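Local coordinates for glycoside hydrolase (Streptococcus pneumoniae serotype 4, PDB 6ORH), which probably acts as an alpha-L-fucosidase of glycoside hydrolase family 29, removing fucose from host-derived carbohydrate antigens, at residues A[8-20]-A[246-258]. The protein carries 2 engineered substitutions. Sequence-based numbering, arbitrary orientation.
Sequences GPLPSQTQLAYLG and PSGTIFSIGEADV. With GAL (beta-D-galactopyranose), chain C; EDO (1,2-ethanediol), chain E; EDO (1,2-ethanediol), chain L.
The ring of Pro11 lies over one face of the Phe251 ring, with its CB 3.5 Å from the ring centroid and almost exactly on the ring normal, a CH-pi contact. A chi1 of -164° swings the Phe251 ring away from its own backbone N and out toward residues 9-11; Pro9 O meets the ring edge in plane. Leu19, coming the other way from the helix, brings CD1 to within 4.0 Å of Phe251 CZ. Leu19 and Ile253 meet tip to tip, Ile253 CD1 lying 4.0 Å from Leu19 CG; this Ile253 methyl also packs against Gln15 O and, obliquely, the Tyr18 ring. Pro9 instead rests on backbone, its CG 3.5 Å from Gly248 O.

Helix 13-20 sits at the N-terminal ends of the mainly parallel strands of the family 29 catalytic domain, a (beta/alpha) barrel of the TIM-barrel type, away from the glycan pocket. It runs roughly with strand 253-258, 35° apart, the axes 10.7 Å apart at closest approach. Thr249 and Ile250 form a classic beta bulge opposite Val227, and downstream Asp257 OD2 accepts a hydrogen bond from O6 of the bound galactose.

Two side-chain hydrogen bonds join helix to strand. Gln15 NE2 donates a fairly straight bond to Phe251 O (2.9 Å), approaching from above the carbonyl plane, and also bonds Ser208 O. Gln15 OE1 accepts from Ser12 N on a lone pair; with Gln15 N donating to Ser12 OG, the helix N-cap, this closes a capping box. Box and NE2 bonds together fix the amide's rotation. Tyr18 OH donates to Glu255 OE2 at 2.6 Å, on the anti side of a carboxylate turned 83° from the ring; Glu255 reaches into the barrel, where Trp169 NE1 bonds OE1.

At the loop end, a water accepts from Phe251 N at 2.8 Å and donates weakly to Leu10 O.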
# COMPACT_ATOMS: atom_id res chain seq x y z
N GLY A 8 -10.08 18.48 -16.08
CA GLY A 8 -9.84 18.72 -14.65
C GLY A 8 -8.93 19.92 -14.41
O GLY A 8 -8.62 20.70 -15.31
N PRO A 9 -8.48 20.14 -13.15
CA PRO A 9 -7.61 21.28 -12.86
C PRO A 9 -6.18 21.07 -13.36
O PRO A 9 -5.61 20.00 -13.15
CB PRO A 9 -7.67 21.38 -11.32
CG PRO A 9 -7.99 19.97 -10.86
CD PRO A 9 -8.80 19.33 -11.98
N LEU A 10 -5.61 22.09 -13.99
CA LEU A 10 -4.31 21.91 -14.63
C LEU A 10 -3.20 22.42 -13.73
O LEU A 10 -3.34 23.45 -13.06
CB LEU A 10 -4.29 22.63 -15.99
CG LEU A 10 -5.37 22.18 -16.97
CD1 LEU A 10 -5.19 22.93 -18.30
CD2 LEU A 10 -5.36 20.65 -17.17
N PRO A 11 -2.01 21.78 -13.75
CA PRO A 11 -0.89 22.25 -12.94
C PRO A 11 -0.31 23.54 -13.51
O PRO A 11 -0.33 23.76 -14.71
CB PRO A 11 0.14 21.11 -13.06
CG PRO A 11 -0.18 20.47 -14.42
CD PRO A 11 -1.68 20.60 -14.59
N SER A 12 0.26 24.36 -12.63
CA SER A 12 1.06 25.51 -13.02
C SER A 12 2.42 25.02 -13.52
O SER A 12 2.79 23.87 -13.30
CB SER A 12 1.25 26.42 -11.86
OG SER A 12 2.16 25.85 -10.91
N GLN A 13 3.18 25.92 -14.15
CA GLN A 13 4.52 25.56 -14.60
C GLN A 13 5.45 25.26 -13.42
O GLN A 13 6.28 24.36 -13.51
CB GLN A 13 5.11 26.64 -15.50
CG GLN A 13 4.31 26.86 -16.78
CD GLN A 13 4.66 28.18 -17.40
OE1 GLN A 13 3.81 29.06 -17.55
NE2 GLN A 13 5.92 28.34 -17.76
N THR A 14 5.30 26.01 -12.31
CA THR A 14 6.13 25.77 -11.14
C THR A 14 5.79 24.40 -10.53
O THR A 14 6.68 23.72 -10.03
CB THR A 14 6.09 26.86 -10.06
OG1 THR A 14 4.75 27.16 -9.66
CG2 THR A 14 6.81 28.13 -10.48
N GLN A 15 4.51 24.02 -10.59
CA GLN A 15 4.14 22.70 -10.07
C GLN A 15 4.75 21.61 -10.94
O GLN A 15 5.28 20.63 -10.42
CB GLN A 15 2.62 22.51 -9.97
CG GLN A 15 1.98 23.24 -8.77
CD GLN A 15 0.47 23.26 -8.83
OE1 GLN A 15 -0.15 23.55 -9.86
NE2 GLN A 15 -0.18 22.97 -7.70
N LEU A 16 4.66 21.75 -12.27
CA LEU A 16 5.22 20.77 -13.18
C LEU A 16 6.72 20.69 -12.97
O LEU A 16 7.29 19.60 -13.07
CB LEU A 16 4.89 21.15 -14.62
CG LEU A 16 3.48 20.77 -15.07
CD1 LEU A 16 3.18 21.36 -16.44
CD2 LEU A 16 3.30 19.26 -15.06
N ALA A 17 7.35 21.84 -12.69
CA ALA A 17 8.80 21.84 -12.57
C ALA A 17 9.21 21.02 -11.34
O ALA A 17 10.17 20.24 -11.35
CB ALA A 17 9.29 23.28 -12.55
N TYR A 18 8.47 21.21 -10.24
CA TYR A 18 8.78 20.45 -9.04
C TYR A 18 8.57 18.95 -9.27
O TYR A 18 9.40 18.14 -8.81
CB TYR A 18 7.91 20.96 -7.88
CG TYR A 18 8.22 20.42 -6.50
CD1 TYR A 18 9.43 19.81 -6.18
CD2 TYR A 18 7.28 20.60 -5.47
CE1 TYR A 18 9.68 19.35 -4.89
CE2 TYR A 18 7.54 20.18 -4.18
CZ TYR A 18 8.76 19.57 -3.88
OH TYR A 18 9.00 19.20 -2.60
N LEU A 19 7.46 18.58 -9.94
CA LEU A 19 7.19 17.17 -10.20
C LEU A 19 8.35 16.57 -11.00
O LEU A 19 8.76 15.43 -10.74
CB LEU A 19 5.85 17.03 -10.93
CG LEU A 19 4.66 17.30 -9.99
CD1 LEU A 19 3.39 17.48 -10.81
CD2 LEU A 19 4.50 16.13 -9.04
N GLY A 20 8.85 17.35 -11.95
CA GLY A 20 9.97 16.92 -12.79
C GLY A 20 11.27 16.74 -11.99
O GLY A 20 12.07 15.82 -12.26
N PRO A 246 -10.72 12.75 -6.31
CA PRO A 246 -11.04 12.51 -7.71
C PRO A 246 -11.80 13.66 -8.35
O PRO A 246 -11.80 13.79 -9.57
CB PRO A 246 -11.95 11.27 -7.70
CG PRO A 246 -11.68 10.60 -6.40
CD PRO A 246 -11.23 11.69 -5.45
N SER A 247 -12.51 14.46 -7.53
CA SER A 247 -13.25 15.60 -8.04
C SER A 247 -12.63 16.90 -7.54
O SER A 247 -13.31 17.91 -7.40
CB SER A 247 -14.72 15.51 -7.60
OG SER A 247 -15.33 14.34 -8.14
N GLY A 248 -11.30 16.91 -7.33
CA GLY A 248 -10.68 18.16 -6.88
C GLY A 248 -10.78 19.33 -7.86
O GLY A 248 -10.85 19.14 -9.08
N THR A 249 -10.81 20.57 -7.33
CA THR A 249 -11.03 21.80 -8.09
C THR A 249 -9.73 22.56 -8.38
O THR A 249 -9.74 23.42 -9.26
CB THR A 249 -12.08 22.71 -7.42
OG1 THR A 249 -11.65 22.90 -6.07
CG2 THR A 249 -13.44 22.06 -7.42
N ILE A 250 -8.65 22.30 -7.61
CA ILE A 250 -7.35 22.92 -7.83
C ILE A 250 -6.31 21.81 -7.95
O ILE A 250 -6.45 20.76 -7.33
CB ILE A 250 -6.93 23.91 -6.71
CG1 ILE A 250 -6.70 23.17 -5.39
CG2 ILE A 250 -8.00 25.00 -6.56
CD1 ILE A 250 -5.97 23.98 -4.28
N PHE A 251 -5.28 22.06 -8.78
CA PHE A 251 -4.13 21.15 -8.83
C PHE A 251 -3.30 21.36 -7.56
O PHE A 251 -3.01 22.51 -7.19
CB PHE A 251 -3.31 21.38 -10.09
CG PHE A 251 -2.35 20.24 -10.39
CD1 PHE A 251 -1.17 20.10 -9.66
CD2 PHE A 251 -2.67 19.26 -11.31
CE1 PHE A 251 -0.30 19.03 -9.90
CE2 PHE A 251 -1.80 18.19 -11.55
CZ PHE A 251 -0.61 18.08 -10.86
N SER A 252 -2.94 20.24 -6.91
CA SER A 252 -2.31 20.33 -5.59
C SER A 252 -1.31 19.18 -5.50
O SER A 252 -1.71 18.03 -5.69
CB SER A 252 -3.42 20.16 -4.54
OG SER A 252 -2.83 19.98 -3.23
N ILE A 253 -0.03 19.51 -5.23
CA ILE A 253 0.96 18.44 -5.00
C ILE A 253 0.91 17.99 -3.54
O ILE A 253 1.13 18.84 -2.66
CB ILE A 253 2.35 18.98 -5.34
CG1 ILE A 253 2.46 19.31 -6.83
CG2 ILE A 253 3.45 18.01 -4.90
CD1 ILE A 253 3.73 20.05 -7.18
N GLY A 254 0.69 16.69 -3.30
CA GLY A 254 0.80 16.14 -1.94
C GLY A 254 2.27 15.81 -1.65
O GLY A 254 2.75 14.70 -1.93
N GLU A 255 2.99 16.79 -1.10
CA GLU A 255 4.43 16.65 -0.88
C GLU A 255 4.69 15.63 0.23
O GLU A 255 4.10 15.71 1.30
CB GLU A 255 4.95 18.03 -0.45
CG GLU A 255 6.45 18.14 -0.41
CD GLU A 255 6.84 19.55 -0.02
OE1 GLU A 255 6.55 19.91 1.13
OE2 GLU A 255 7.44 20.27 -0.85
N ALA A 256 5.62 14.68 -0.01
CA ALA A 256 5.89 13.62 0.96
C ALA A 256 7.15 13.95 1.74
O ALA A 256 8.24 13.65 1.26
CB ALA A 256 6.05 12.31 0.23
N ASP A 257 6.99 14.54 2.93
CA ASP A 257 8.13 14.92 3.75
C ASP A 257 8.43 13.82 4.76
O ASP A 257 7.53 13.24 5.36
CB ASP A 257 7.86 16.25 4.48
CG ASP A 257 6.65 16.24 5.42
OD1 ASP A 257 5.59 15.64 5.06
OD2 ASP A 257 6.75 16.81 6.51
N VAL A 258 9.73 13.59 5.00
CA VAL A 258 10.10 12.53 5.92
C VAL A 258 11.54 12.81 6.32
O VAL A 258 12.32 13.27 5.48
CB VAL A 258 9.93 11.14 5.27
CG1 VAL A 258 10.68 11.03 3.93
CG2 VAL A 258 10.39 10.02 6.21
C1 GAL C . 2.02 18.27 10.83
C2 GAL C . 0.95 19.37 10.64
C3 GAL C . 0.72 19.66 9.15
C4 GAL C . 2.03 19.77 8.37
C5 GAL C . 2.88 18.53 8.69
C6 GAL C . 4.21 18.50 7.97
O2 GAL C . -0.29 18.93 11.21
O3 GAL C . -0.09 20.86 9.00
O4 GAL C . 2.77 20.97 8.74
O5 GAL C . 3.20 18.59 10.10
O6 GAL C . 4.81 17.19 8.16
C1 EDO E . -2.30 26.33 -10.02
O1 EDO E . -2.48 25.12 -10.75
C2 EDO E . -1.51 26.17 -8.77
O2 EDO E . -0.93 27.37 -8.28
C1 EDO L . 7.03 13.58 -8.90
O1 EDO L . 8.04 14.38 -8.37
C2 EDO L . 7.74 12.32 -9.12
O2 EDO L . 6.93 11.34 -9.54
O HOH W 1 -5.03 24.47 -10.17